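Side-chain contacts in amine Dehydrogenase (Pseudomonas putida, PDB 1JMX), which probably passes electrons through its two bound heme c groups as the heme-bearing subunit of a quinohemoprotein amine dehydrogenase: residues Ser97-Arg102 and Arg142-Ile147; Lys117-Leu122 and Lys158-Glu163; Asn124-Leu127 and Ser132-Tyr135. All blocks are in the same frame, centred on the assembly; numbering follows the deposited sequence.

Interaction 1. Residues Ser97-Arg102 and Arg142-Ile147; sequences SETCGR and RDWLPI. With HEC (heme c), chain E.
The methyl CG2 of Thr99 lies against the indole of Trp144, 3.9 Å from Trp144 NE1, approaching the ring obliquely. With OG1 beside the backbone N, CG2 sits opposite that N (chi1 of Thr99 -42° for OG1), which turns the methyl to the tryptophan and to vinyl-derived CBB of heme c. Trp144 CZ2 reaches the same CBB at 4.0 Å, so methyl, indole and heme edge pack as one apolar cluster. Cys100 next to Thr99 carries the thioether, SG to heme CAB at 1.7 Å. This is the first cysteine of the CXXCH heme-attachment motif of c-type cytochromes, placed at the end of helix 94-100, while Trp144 opens helix 144-159. Farther out, Glu98 and Arg142 form a salt bridge. NH1 of Arg142 donates to Glu98 OE1 at 3.1 Å with an angle of 152°; NH2 adds a weak bond to the same oxygen. The guanidinium meets OE1 from above the carboxylate plane, the two planes 64° apart, rather than as a flat paired bridge. A glutamine in place of this glutamate would probably leave Arg142 without its carboxylate mate across the contact, though other bonds still hold the guanidinium. Two waters fill in the polar links. One accepts from Trp144 NE1 at 2.9 Å and from Arg102 NE while donating to Glu98 O; the other joins Thr99 OG1 to Arg142 NH1. Thr99 OG1 also bonds to Gln95 O, one turn back. Arg102 lays a face of its guanidinium over heme methyl CMC and bonds Gln136 through NH1.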
loop_
_atom_site.group_PDB
_atom_site.type_symbol
_atom_site.label_atom_id
_atom_site.label_comp_id
_atom_site.label_asym_id
_atom_site.label_seq_id
_atom_site.Cartn_x
_atom_site.Cartn_y
_atom_site.Cartn_z
ATOM N N SER A 97 2.732 13.146 6.427
ATOM C CA SER A 97 1.808 12.270 5.694
ATOM C C SER A 97 2.160 12.095 4.227
ATOM O O SER A 97 2.186 10.982 3.727
ATOM C CB SER A 97 0.370 12.794 5.791
ATOM O OG SER A 97 -0.010 12.970 7.144
ATOM N N GLU A 98 2.401 13.204 3.538
ATOM C CA GLU A 98 2.737 13.173 2.121
ATOM C C GLU A 98 4.113 12.595 1.868
ATOM O O GLU A 98 4.302 11.798 0.957
ATOM C CB GLU A 98 2.677 14.574 1.533
ATOM C CG GLU A 98 1.311 15.181 1.616
ATOM C CD GLU A 98 1.258 16.586 1.073
ATOM O OE1 GLU A 98 2.290 17.298 1.122
ATOM O OE2 GLU A 98 0.165 16.981 0.614
ATOM N N THR A 99 5.070 13.010 2.685
ATOM C CA THR A 99 6.437 12.559 2.546
ATOM C C THR A 99 6.673 11.149 3.084
ATOM O O THR A 99 7.241 10.318 2.389
ATOM C CB THR A 99 7.415 13.519 3.271
ATOM O OG1 THR A 99 7.028 14.879 3.032
ATOM C CG2 THR A 99 8.846 13.307 2.777
ATOM N N CYS A 100 6.181 10.873 4.289
ATOM C CA CYS A 100 6.419 9.585 4.952
ATOM C C CYS A 100 5.283 8.619 5.231
ATOM O O CYS A 100 5.540 7.500 5.661
ATOM C CB CYS A 100 7.157 9.821 6.275
ATOM S SG CYS A 100 8.549 10.916 6.008
ATOM N N GLY A 101 4.041 9.038 5.037
ATOM C CA GLY A 101 2.944 8.134 5.319
ATOM C C GLY A 101 2.052 7.813 4.146
ATOM O O GLY A 101 0.939 7.343 4.348
ATOM N N ARG A 102 2.527 8.050 2.925
ATOM C CA ARG A 102 1.725 7.781 1.737
ATOM C C ARG A 102 1.898 6.365 1.186
ATOM O O ARG A 102 1.146 5.932 0.324
ATOM C CB ARG A 102 2.007 8.818 0.646
ATOM C CG ARG A 102 3.396 8.755 0.070
ATOM C CD ARG A 102 3.517 9.676 -1.117
ATOM N NE ARG A 102 4.865 9.680 -1.674
ATOM C CZ ARG A 102 5.354 8.756 -2.501
ATOM N NH1 ARG A 102 4.613 7.725 -2.884
ATOM N NH2 ARG A 102 6.585 8.894 -2.984
ATOM N N ARG A 142 7.130 18.061 -6.592
ATOM C CA ARG A 142 8.055 18.848 -5.790
ATOM C C ARG A 142 9.480 18.294 -5.888
ATOM O O ARG A 142 9.699 17.237 -6.474
ATOM C CB ARG A 142 7.592 18.810 -4.332
ATOM C CG ARG A 142 7.732 17.432 -3.684
ATOM C CD ARG A 142 6.914 17.291 -2.410
ATOM N NE ARG A 142 5.493 17.152 -2.704
ATOM C CZ ARG A 142 4.548 16.969 -1.789
ATOM N NH1 ARG A 142 4.863 16.905 -0.503
ATOM N NH2 ARG A 142 3.284 16.838 -2.166
ATOM N N ASP A 143 10.451 19.042 -5.376
ATOM C CA ASP A 143 11.836 18.579 -5.359
ATOM C C ASP A 143 11.888 17.694 -4.114
ATOM O O ASP A 143 12.243 18.150 -3.028
ATOM C CB ASP A 143 12.801 19.758 -5.213
ATOM C CG ASP A 143 12.769 20.692 -6.400
ATOM O OD1 ASP A 143 12.506 20.224 -7.526
ATOM O OD2 ASP A 143 13.011 21.902 -6.213
ATOM N N TRP A 144 11.489 16.440 -4.280
ATOM C CA TRP A 144 11.422 15.494 -3.177
ATOM C C TRP A 144 12.665 15.326 -2.311
ATOM O O TRP A 144 12.584 15.458 -1.093
ATOM C CB TRP A 144 10.940 14.127 -3.669
ATOM C CG TRP A 144 10.424 13.284 -2.554
ATOM C CD1 TRP A 144 9.154 13.264 -2.070
ATOM C CD2 TRP A 144 11.185 12.398 -1.724
ATOM N NE1 TRP A 144 9.074 12.436 -0.982
ATOM C CE2 TRP A 144 10.307 11.889 -0.745
ATOM C CE3 TRP A 144 12.525 11.988 -1.710
ATOM C CZ2 TRP A 144 10.725 10.990 0.242
ATOM C CZ3 TRP A 144 12.939 11.092 -0.730
ATOM C CH2 TRP A 144 12.042 10.604 0.232
ATOM N N LEU A 145 13.806 15.034 -2.927
ATOM C CA LEU A 145 15.037 14.827 -2.164
ATOM C C LEU A 145 15.469 16.034 -1.305
ATOM O O LEU A 145 15.678 15.881 -0.097
ATOM C CB LEU A 145 16.161 14.318 -3.079
ATOM C CG LEU A 145 17.460 13.808 -2.451
ATOM C CD1 LEU A 145 17.171 12.746 -1.387
ATOM C CD2 LEU A 145 18.348 13.261 -3.555
ATOM N N PRO A 146 15.586 17.243 -1.899
ATOM C CA PRO A 146 15.981 18.443 -1.141
ATOM C C PRO A 146 15.048 18.741 0.048
ATOM O O PRO A 146 15.500 19.078 1.144
ATOM C CB PRO A 146 15.892 19.543 -2.194
ATOM C CG PRO A 146 16.302 18.833 -3.429
ATOM C CD PRO A 146 15.519 17.550 -3.338
ATOM N N ILE A 147 13.747 18.622 -0.189
ATOM C CA ILE A 147 12.726 18.856 0.829
ATOM C C ILE A 147 12.863 17.828 1.955
ATOM O O ILE A 147 12.807 18.168 3.140
ATOM C CB ILE A 147 11.298 18.761 0.191
ATOM C CG1 ILE A 147 11.024 19.984 -0.687
ATOM C CG2 ILE A 147 10.225 18.614 1.248
ATOM C CD1 ILE A 147 9.787 19.845 -1.541
HETATM FE FE HEC E . 9.458 4.139 4.523
HETATM C CHA HEC E . 10.371 1.144 5.689
HETATM C CHB HEC E . 10.588 5.542 7.378
HETATM C CHC HEC E . 8.708 7.205 3.297
HETATM C CHD HEC E . 8.350 2.685 1.621
HETATM N NA HEC E . 10.270 3.484 6.177
HETATM C C1A HEC E . 10.578 2.205 6.507
HETATM C C2A HEC E . 11.162 2.111 7.815
HETATM C C3A HEC E . 11.207 3.353 8.295
HETATM C C4A HEC E . 10.668 4.205 7.271
HETATM C CMA HEC E . 11.745 3.784 9.648
HETATM C CAA HEC E . 11.640 0.838 8.477
HETATM C CBA HEC E . 13.158 0.991 8.554
HETATM C CGA HEC E . 13.926 -0.160 9.153
HETATM O O1A HEC E . 13.359 -1.167 9.542
HETATM O O2A HEC E . 15.132 -0.047 9.220
HETATM N NB HEC E . 9.606 5.964 5.187
HETATM C C1B HEC E . 10.109 6.389 6.417
HETATM C C2B HEC E . 10.112 7.804 6.576
HETATM C C3B HEC E . 9.606 8.295 5.410
HETATM C C4B HEC E . 9.267 7.147 4.559
HETATM C CMB HEC E . 10.614 8.590 7.805
HETATM C CAB HEC E . 9.468 9.784 5.128
HETATM C CBB HEC E . 10.504 10.372 4.166
HETATM N NC HEC E . 8.668 4.796 2.834
HETATM C C1C HEC E . 8.416 6.107 2.494
HETATM C C2C HEC E . 7.821 6.215 1.194
HETATM C C3C HEC E . 7.703 4.970 0.725
HETATM C C4C HEC E . 8.248 4.072 1.735
HETATM C CMC HEC E . 7.411 7.523 0.514
HETATM C CAC HEC E . 6.979 4.640 -0.562
HETATM C CBC HEC E . 7.725 4.617 -1.883
HETATM N ND HEC E . 9.379 2.312 3.799
HETATM C C1D HEC E . 8.897 1.857 2.589
HETATM C C2D HEC E . 9.055 0.406 2.460
HETATM C C3D HEC E . 9.646 0.022 3.648
HETATM C C4D HEC E . 9.812 1.185 4.425
HETATM C CMD HEC E . 8.648 -0.451 1.264
HETATM C CAD HEC E . 10.096 -1.347 4.172
HETATM C CBD HEC E . 9.809 -2.544 3.330
HETATM C CGD HEC E . 8.536 -3.198 3.754
HETATM O O1D HEC E . 7.671 -2.504 4.336
HETATM O O2D HEC E . 8.380 -4.415 3.511
HETATM O O HOH W 1 6.152 12.098 -0.857
HETATM O O HOH W 2 7.544 16.221 1.026
#

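Interaction 2. Residues Lys117-Leu122 and Lys158-Glu163; sequences KEWEHL and KRYPLE. With HEC (heme c), chain E.
Trp119 points its indole N-H at the carbonyl of Tyr160, the sole polar link between the two segments. NE1 to Tyr160 O is 3.4 Å with an angle of 155°, a weak bond, and the oxygen lies at the ring edge, near the indole plane. Apolar contact supplements it: Trp119 CZ2 packs on Tyr160 CB at 3.8 Å, and the two side chains pass each other obliquely. Trp119 has CG opposite its carbonyl carbon (chi1 -81°), which carries the indole across toward the end of helix 144-159, where Tyr160 is the first residue to leave helical geometry. Heme packing occupies another part of the indole, with Trp119 CZ3 3.8 Å from heme methyl CMB. Leu122, one turn farther along, sets CD2 3.6 Å from the same CMB and so borders the porphyrin rim as well. Among charged groups, Arg114 makes a cation-pi contact with Trp119, and Glu118 pairs with Arg26 through OE1. Both arginines belong to the binding site of the other heme c, which is consistent with this segment lying near both cofactors in the cytochrome c-like part of the subunit. Helix 116-129 thus meets the C-terminal end of helix 144-159: Val153, Leu156 and Ala157 of the latter pack on Trp119, while Val109 and Ala110 of helix 107-110 touch Trp119 and Tyr160 respectively.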
loop_
_atom_site.group_PDB
_atom_site.type_symbol
_atom_site.label_atom_id
_atom_site.label_comp_id
_atom_site.label_asym_id
_atom_site.label_seq_id
_atom_site.Cartn_x
_atom_site.Cartn_y
_atom_site.Cartn_z
ATOM N N LYS A 117 21.374 12.189 11.558
ATOM C CA LYS A 117 22.145 11.449 10.551
ATOM C C LYS A 117 21.524 10.106 10.196
ATOM O O LYS A 117 21.637 9.648 9.054
ATOM C CB LYS A 117 23.598 11.268 11.001
ATOM C CG LYS A 117 24.471 10.396 10.074
ATOM C CD LYS A 117 24.529 10.910 8.621
ATOM C CE LYS A 117 25.133 12.311 8.516
ATOM N NZ LYS A 117 25.299 12.786 7.093
ATOM N N GLU A 118 20.883 9.471 11.172
ATOM C CA GLU A 118 20.231 8.186 10.946
ATOM C C GLU A 118 18.928 8.387 10.169
ATOM O O GLU A 118 18.482 7.484 9.463
ATOM C CB GLU A 118 19.986 7.461 12.268
ATOM C CG GLU A 118 21.266 7.137 13.032
ATOM C CD GLU A 118 22.174 6.188 12.277
ATOM O OE1 GLU A 118 21.683 5.140 11.843
ATOM O OE2 GLU A 118 23.377 6.476 12.119
ATOM N N TRP A 119 18.329 9.572 10.301
ATOM C CA TRP A 119 17.110 9.910 9.570
ATOM C C TRP A 119 17.528 10.255 8.142
ATOM O O TRP A 119 16.787 9.994 7.195
ATOM C CB TRP A 119 16.372 11.111 10.196
ATOM C CG TRP A 119 15.509 10.793 11.399
ATOM C CD1 TRP A 119 15.601 11.358 12.638
ATOM C CD2 TRP A 119 14.413 9.861 11.464
ATOM N NE1 TRP A 119 14.635 10.839 13.472
ATOM C CE2 TRP A 119 13.894 9.917 12.782
ATOM C CE3 TRP A 119 13.821 8.983 10.544
ATOM C CZ2 TRP A 119 12.814 9.130 13.201
ATOM C CZ3 TRP A 119 12.740 8.196 10.965
ATOM C CH2 TRP A 119 12.253 8.279 12.283
ATOM N N GLU A 120 18.720 10.842 7.998
ATOM C CA GLU A 120 19.256 11.200 6.685
ATOM C C GLU A 120 19.631 9.929 5.902
ATOM O O GLU A 120 19.388 9.844 4.697
ATOM C CB GLU A 120 20.482 12.100 6.820
ATOM C CG GLU A 120 20.994 12.595 5.481
ATOM C CD GLU A 120 22.414 13.134 5.542
ATOM O OE1 GLU A 120 23.282 12.631 4.790
ATOM O OE2 GLU A 120 22.670 14.057 6.335
ATOM N N HIS A 121 20.218 8.950 6.592
ATOM C CA HIS A 121 20.590 7.679 5.968
ATOM C C HIS A 121 19.322 6.972 5.514
ATOM O O HIS A 121 19.309 6.316 4.472
ATOM C CB HIS A 121 21.315 6.760 6.952
ATOM C CG HIS A 121 22.759 7.089 7.155
ATOM N ND1 HIS A 121 23.565 7.567 6.144
ATOM C CD2 HIS A 121 23.551 6.978 8.247
ATOM C CE1 HIS A 121 24.791 7.737 6.603
ATOM N NE2 HIS A 121 24.809 7.386 7.878
ATOM N N LEU A 122 18.263 7.091 6.318
ATOM C CA LEU A 122 16.986 6.473 5.993
ATOM C C LEU A 122 16.413 7.035 4.697
ATOM O O LEU A 122 15.957 6.273 3.854
ATOM C CB LEU A 122 15.993 6.634 7.137
ATOM C CG LEU A 122 14.578 6.115 6.887
ATOM C CD1 LEU A 122 14.033 5.508 8.140
ATOM C CD2 LEU A 122 13.692 7.252 6.412
ATOM N N LYS A 158 13.906 16.314 15.519
ATOM C CA LYS A 158 13.412 17.083 16.653
ATOM C C LYS A 158 12.212 16.392 17.321
ATOM O O LYS A 158 12.096 16.365 18.553
ATOM C CB LYS A 158 13.035 18.494 16.195
ATOM C CG LYS A 158 12.555 19.398 17.317
ATOM C CD LYS A 158 12.321 20.832 16.839
ATOM C CE LYS A 158 13.641 21.585 16.698
ATOM N NZ LYS A 158 13.438 23.057 16.456
ATOM N N ARG A 159 11.337 15.822 16.498
ATOM C CA ARG A 159 10.150 15.137 16.988
ATOM C C ARG A 159 10.454 13.754 17.561
ATOM O O ARG A 159 9.885 13.361 18.582
ATOM C CB ARG A 159 9.103 15.008 15.869
ATOM C CG ARG A 159 8.750 16.324 15.179
ATOM C CD ARG A 159 7.352 16.316 14.549
ATOM N NE ARG A 159 7.089 15.193 13.641
ATOM C CZ ARG A 159 5.861 14.790 13.288
ATOM N NH1 ARG A 159 4.788 15.415 13.759
ATOM N NH2 ARG A 159 5.691 13.734 12.492
ATOM N N TYR A 160 11.360 13.029 16.908
ATOM C CA TYR A 160 11.716 11.678 17.334
ATOM C C TYR A 160 13.219 11.485 17.477
ATOM O O TYR A 160 13.813 10.724 16.720
ATOM C CB TYR A 160 11.191 10.664 16.318
ATOM C CG TYR A 160 9.764 10.879 15.890
ATOM C CD1 TYR A 160 9.445 11.023 14.542
ATOM C CD2 TYR A 160 8.728 10.920 16.827
ATOM C CE1 TYR A 160 8.130 11.202 14.131
ATOM C CE2 TYR A 160 7.404 11.095 16.433
ATOM C CZ TYR A 160 7.107 11.234 15.081
ATOM O OH TYR A 160 5.796 11.379 14.666
ATOM N N PRO A 161 13.843 12.136 18.477
ATOM C CA PRO A 161 15.282 12.066 18.752
ATOM C C PRO A 161 15.730 10.796 19.451
ATOM O O PRO A 161 14.971 10.189 20.202
ATOM C CB PRO A 161 15.501 13.275 19.651
ATOM C CG PRO A 161 14.258 13.285 20.468
ATOM C CD PRO A 161 13.181 13.038 19.437
ATOM N N LEU A 162 16.986 10.425 19.232
ATOM C CA LEU A 162 17.567 9.235 19.843
ATOM C C LEU A 162 17.541 9.382 21.364
ATOM O O LEU A 162 17.159 8.464 22.081
ATOM C CB LEU A 162 19.005 9.056 19.355
ATOM C CG LEU A 162 19.608 7.651 19.276
ATOM C CD1 LEU A 162 20.514 7.386 20.450
ATOM C CD2 LEU A 162 18.521 6.598 19.157
ATOM N N GLU A 163 17.937 10.554 21.850
ATOM C CA GLU A 163 17.937 10.799 23.286
ATOM C C GLU A 163 16.769 11.651 23.753
ATOM O O GLU A 163 16.368 12.612 23.099
ATOM C CB GLU A 163 19.266 11.407 23.753
ATOM C CG GLU A 163 20.050 10.485 24.731
ATOM C CD GLU A 163 19.355 10.269 26.099
ATOM O OE1 GLU A 163 19.791 10.913 27.088
ATOM O OE2 GLU A 163 18.408 9.435 26.196
HETATM FE FE HEC E . 9.458 4.139 4.523
HETATM C CHA HEC E . 10.371 1.144 5.689
HETATM C CHB HEC E . 10.588 5.542 7.378
HETATM C CHC HEC E . 8.708 7.205 3.297
HETATM C CHD HEC E . 8.350 2.685 1.621
HETATM N NA HEC E . 10.270 3.484 6.177
HETATM C C1A HEC E . 10.578 2.205 6.507
HETATM C C2A HEC E . 11.162 2.111 7.815
HETATM C C3A HEC E . 11.207 3.353 8.295
HETATM C C4A HEC E . 10.668 4.205 7.271
HETATM C CMA HEC E . 11.745 3.784 9.648
HETATM C CAA HEC E . 11.640 0.838 8.477
HETATM C CBA HEC E . 13.158 0.991 8.554
HETATM C CGA HEC E . 13.926 -0.160 9.153
HETATM O O1A HEC E . 13.359 -1.167 9.542
HETATM O O2A HEC E . 15.132 -0.047 9.220
HETATM N NB HEC E . 9.606 5.964 5.187
HETATM C C1B HEC E . 10.109 6.389 6.417
HETATM C C2B HEC E . 10.112 7.804 6.576
HETATM C C3B HEC E . 9.606 8.295 5.410
HETATM C C4B HEC E . 9.267 7.147 4.559
HETATM C CMB HEC E . 10.614 8.590 7.805
HETATM C CAB HEC E . 9.468 9.784 5.128
HETATM C CBB HEC E . 10.504 10.372 4.166
HETATM N NC HEC E . 8.668 4.796 2.834
HETATM C C1C HEC E . 8.416 6.107 2.494
HETATM C C2C HEC E . 7.821 6.215 1.194
HETATM C C3C HEC E . 7.703 4.970 0.725
HETATM C C4C HEC E . 8.248 4.072 1.735
HETATM C CMC HEC E . 7.411 7.523 0.514
HETATM C CAC HEC E . 6.979 4.640 -0.562
HETATM C CBC HEC E . 7.725 4.617 -1.883
HETATM N ND HEC E . 9.379 2.312 3.799
HETATM C C1D HEC E . 8.897 1.857 2.589
HETATM C C2D HEC E . 9.055 0.406 2.460
HETATM C C3D HEC E . 9.646 0.022 3.648
HETATM C C4D HEC E . 9.812 1.185 4.425
HETATM C CMD HEC E . 8.648 -0.451 1.264
HETATM C CAD HEC E . 10.096 -1.347 4.172
HETATM C CBD HEC E . 9.809 -2.544 3.330
HETATM C CGD HEC E . 8.536 -3.198 3.754
HETATM O O1D HEC E . 7.671 -2.504 4.336
HETATM O O2D HEC E . 8.380 -4.415 3.511
#

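Interaction 3. Residues Asn124-Leu127 and Ser132-Tyr135; sequences NFHL and SLEY. With HEC (heme c), chain E.
His126 and Leu133 meet through aliphatic carbons, Leu133 CD1 resting 3.6 Å from His126 CB and approaching the imidazole obliquely. The same methyl lies 3.9 Å from Leu127 N, so this branch covers the backbone between His126 and Leu127 as well as the root of the histidine. Leu133 has CG opposite its backbone N (chi1 -168°), carrying the isobutyl group to helix 116-129 and to the heme rim, where CG is 3.9 Å from CBC of heme c. The imidazole stands over the porphyrin and binds the iron through NE2 at 2.1 Å. His104 supplies the other axial ligand, giving the bis-histidine coordination found in many multiheme cytochromes, while ND1 of His126 bonds to Leu122 O, one helical turn earlier. Together with the iron bond, this hydrogen bond helps fix the rotation of the imidazole, and it probably makes the bound nitrogen a somewhat stronger donor to the iron.

Leu127 and Glu134 make the second pairing, two side chains set at a slant. Leu127 CD2 lies 3.5 Å from Glu134 OE2, while CD1 stands farther from the same carboxylate. With CG tucked between backbone N and carbonyl carbon (chi1 65°), Glu134 extends its chain so that its carboxylate reaches the leucine methyls. Its charge is met by Arg148 of the neighbouring amine dehydrogenase chain, whose NH1 forms a salt bridge with OE2; a leucine thus flanks a carboxylate gripped from another subunit.

The contact folds the short 3-10 segment at 133-135 back on the helix it follows, only a few residues on. Helix 144-159 closes the adjoining side, Trp144 packing on Leu133 and Leu145 on Leu127.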
loop_
_atom_site.group_PDB
_atom_site.type_symbol
_atom_site.label_atom_id
_atom_site.label_comp_id
_atom_site.label_asym_id
_atom_site.label_seq_id
_atom_site.Cartn_x
_atom_site.Cartn_y
_atom_site.Cartn_z
ATOM N N ASN A 124 18.034 8.404 2.156
ATOM C CA ASN A 124 18.863 7.930 1.048
ATOM C C ASN A 124 18.551 6.484 0.699
ATOM O O ASN A 124 18.555 6.118 -0.470
ATOM C CB ASN A 124 20.353 8.086 1.375
ATOM C CG ASN A 124 20.839 9.503 1.189
ATOM O OD1 ASN A 124 21.098 9.935 0.074
ATOM N ND2 ASN A 124 20.946 10.238 2.280
ATOM N N PHE A 125 18.284 5.667 1.714
ATOM C CA PHE A 125 17.940 4.268 1.494
ATOM C C PHE A 125 16.638 4.134 0.709
ATOM O O PHE A 125 16.524 3.277 -0.151
ATOM C CB PHE A 125 17.807 3.505 2.817
ATOM C CG PHE A 125 17.008 2.224 2.702
ATOM C CD1 PHE A 125 15.694 2.162 3.168
ATOM C CD2 PHE A 125 17.545 1.103 2.074
ATOM C CE1 PHE A 125 14.938 1.014 3.005
ATOM C CE2 PHE A 125 16.790 -0.052 1.907
ATOM C CZ PHE A 125 15.485 -0.095 2.372
ATOM N N HIS A 126 15.646 4.953 1.041
ATOM C CA HIS A 126 14.361 4.904 0.356
ATOM C C HIS A 126 14.481 5.191 -1.128
ATOM O O HIS A 126 14.085 4.370 -1.953
ATOM C CB HIS A 126 13.369 5.872 1.001
ATOM C CG HIS A 126 12.743 5.340 2.246
ATOM N ND1 HIS A 126 13.350 5.343 3.483
ATOM C CD2 HIS A 126 11.553 4.722 2.425
ATOM C CE1 HIS A 126 12.541 4.740 4.339
ATOM N NE2 HIS A 126 11.440 4.350 3.741
ATOM N N LEU A 127 15.034 6.355 -1.463
ATOM C CA LEU A 127 15.204 6.746 -2.858
ATOM C C LEU A 127 16.196 5.817 -3.568
ATOM O O LEU A 127 16.117 5.635 -4.776
ATOM C CB LEU A 127 15.683 8.200 -2.958
ATOM C CG LEU A 127 15.108 9.096 -4.062
ATOM C CD1 LEU A 127 16.022 10.279 -4.247
ATOM C CD2 LEU A 127 14.940 8.365 -5.378
ATOM N N SER A 132 11.884 4.837 -8.185
ATOM C CA SER A 132 10.648 5.440 -8.671
ATOM C C SER A 132 9.950 6.314 -7.633
ATOM O O SER A 132 8.981 6.997 -7.950
ATOM C CB SER A 132 9.675 4.358 -9.123
ATOM O OG SER A 132 9.233 3.610 -8.009
ATOM N N LEU A 133 10.441 6.285 -6.399
ATOM C CA LEU A 133 9.865 7.053 -5.305
ATOM C C LEU A 133 9.556 8.509 -5.658
ATOM O O LEU A 133 8.428 8.964 -5.474
ATOM C CB LEU A 133 10.783 6.981 -4.080
ATOM C CG LEU A 133 10.300 7.461 -2.707
ATOM C CD1 LEU A 133 11.171 6.843 -1.628
ATOM C CD2 LEU A 133 10.320 8.967 -2.612
ATOM N N GLU A 134 10.546 9.216 -6.198
ATOM C CA GLU A 134 10.403 10.628 -6.557
ATOM C C GLU A 134 9.571 10.933 -7.811
ATOM O O GLU A 134 9.418 12.091 -8.195
ATOM C CB GLU A 134 11.788 11.269 -6.670
ATOM C CG GLU A 134 12.636 10.702 -7.800
ATOM C CD GLU A 134 14.057 11.222 -7.793
ATOM O OE1 GLU A 134 14.280 12.389 -7.410
ATOM O OE2 GLU A 134 14.959 10.449 -8.165
ATOM N N TYR A 135 9.034 9.895 -8.443
ATOM C CA TYR A 135 8.209 10.059 -9.636
ATOM C C TYR A 135 6.753 9.758 -9.318
ATOM O O TYR A 135 5.882 9.953 -10.154
ATOM C CB TYR A 135 8.671 9.117 -10.753
ATOM C CG TYR A 135 10.051 9.403 -11.280
ATOM C CD1 TYR A 135 10.233 10.181 -12.420
ATOM C CD2 TYR A 135 11.181 8.889 -10.645
ATOM C CE1 TYR A 135 11.500 10.441 -12.918
ATOM C CE2 TYR A 135 12.454 9.146 -11.132
ATOM C CZ TYR A 135 12.605 9.922 -12.268
ATOM O OH TYR A 135 13.859 10.179 -12.754
HETATM FE FE HEC E . 9.458 4.139 4.523
HETATM C CHA HEC E . 10.371 1.144 5.689
HETATM C CHB HEC E . 10.588 5.542 7.378
HETATM C CHC HEC E . 8.708 7.205 3.297
HETATM C CHD HEC E . 8.350 2.685 1.621
HETATM N NA HEC E . 10.270 3.484 6.177
HETATM C C1A HEC E . 10.578 2.205 6.507
HETATM C C2A HEC E . 11.162 2.111 7.815
HETATM C C3A HEC E . 11.207 3.353 8.295
HETATM C C4A HEC E . 10.668 4.205 7.271
HETATM C CMA HEC E . 11.745 3.784 9.648
HETATM C CAA HEC E . 11.640 0.838 8.477
HETATM C CBA HEC E . 13.158 0.991 8.554
HETATM C CGA HEC E . 13.926 -0.160 9.153
HETATM O O1A HEC E . 13.359 -1.167 9.542
HETATM O O2A HEC E . 15.132 -0.047 9.220
HETATM N NB HEC E . 9.606 5.964 5.187
HETATM C C1B HEC E . 10.109 6.389 6.417
HETATM C C2B HEC E . 10.112 7.804 6.576
HETATM C C3B HEC E . 9.606 8.295 5.410
HETATM C C4B HEC E . 9.267 7.147 4.559
HETATM C CMB HEC E . 10.614 8.590 7.805
HETATM C CAB HEC E . 9.468 9.784 5.128
HETATM C CBB HEC E . 10.504 10.372 4.166
HETATM N NC HEC E . 8.668 4.796 2.834
HETATM C C1C HEC E . 8.416 6.107 2.494
HETATM C C2C HEC E . 7.821 6.215 1.194
HETATM C C3C HEC E . 7.703 4.970 0.725
HETATM C C4C HEC E . 8.248 4.072 1.735
HETATM C CMC HEC E . 7.411 7.523 0.514
HETATM C CAC HEC E . 6.979 4.640 -0.562
HETATM C CBC HEC E . 7.725 4.617 -1.883
HETATM N ND HEC E . 9.379 2.312 3.799
HETATM C C1D HEC E . 8.897 1.857 2.589
HETATM C C2D HEC E . 9.055 0.406 2.460
HETATM C C3D HEC E . 9.646 0.022 3.648
HETATM C C4D HEC E . 9.812 1.185 4.425
HETATM C CMD HEC E . 8.648 -0.451 1.264
HETATM C CAD HEC E . 10.096 -1.347 4.172
HETATM C CBD HEC E . 9.809 -2.544 3.330
HETATM C CGD HEC E . 8.536 -3.198 3.754
HETATM O O1D HEC E . 7.671 -2.504 4.336
HETATM O O2D HEC E . 8.380 -4.415 3.511
#

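How the interactions relate
All three contacts border the same heme c. Interaction 1 brings one of its thioether links, interaction 3 an axial histidine, and interaction 2 a tryptophan and a leucine at the rim. Interactions 1 and 3 touch, their centres about 10 Å apart, and Arg102 NH2 of the first comes within 3.1 Å of Leu133 O of the third. Interaction 2 lies about 16 Å from interaction 1 and 18 Å from interaction 3, centre to centre. It shares helix 144-159 with the former and helix 116-129 with the latter. The second heme c comes within about 8 Å of the Trp119 side chain and 6 Å of that of His126.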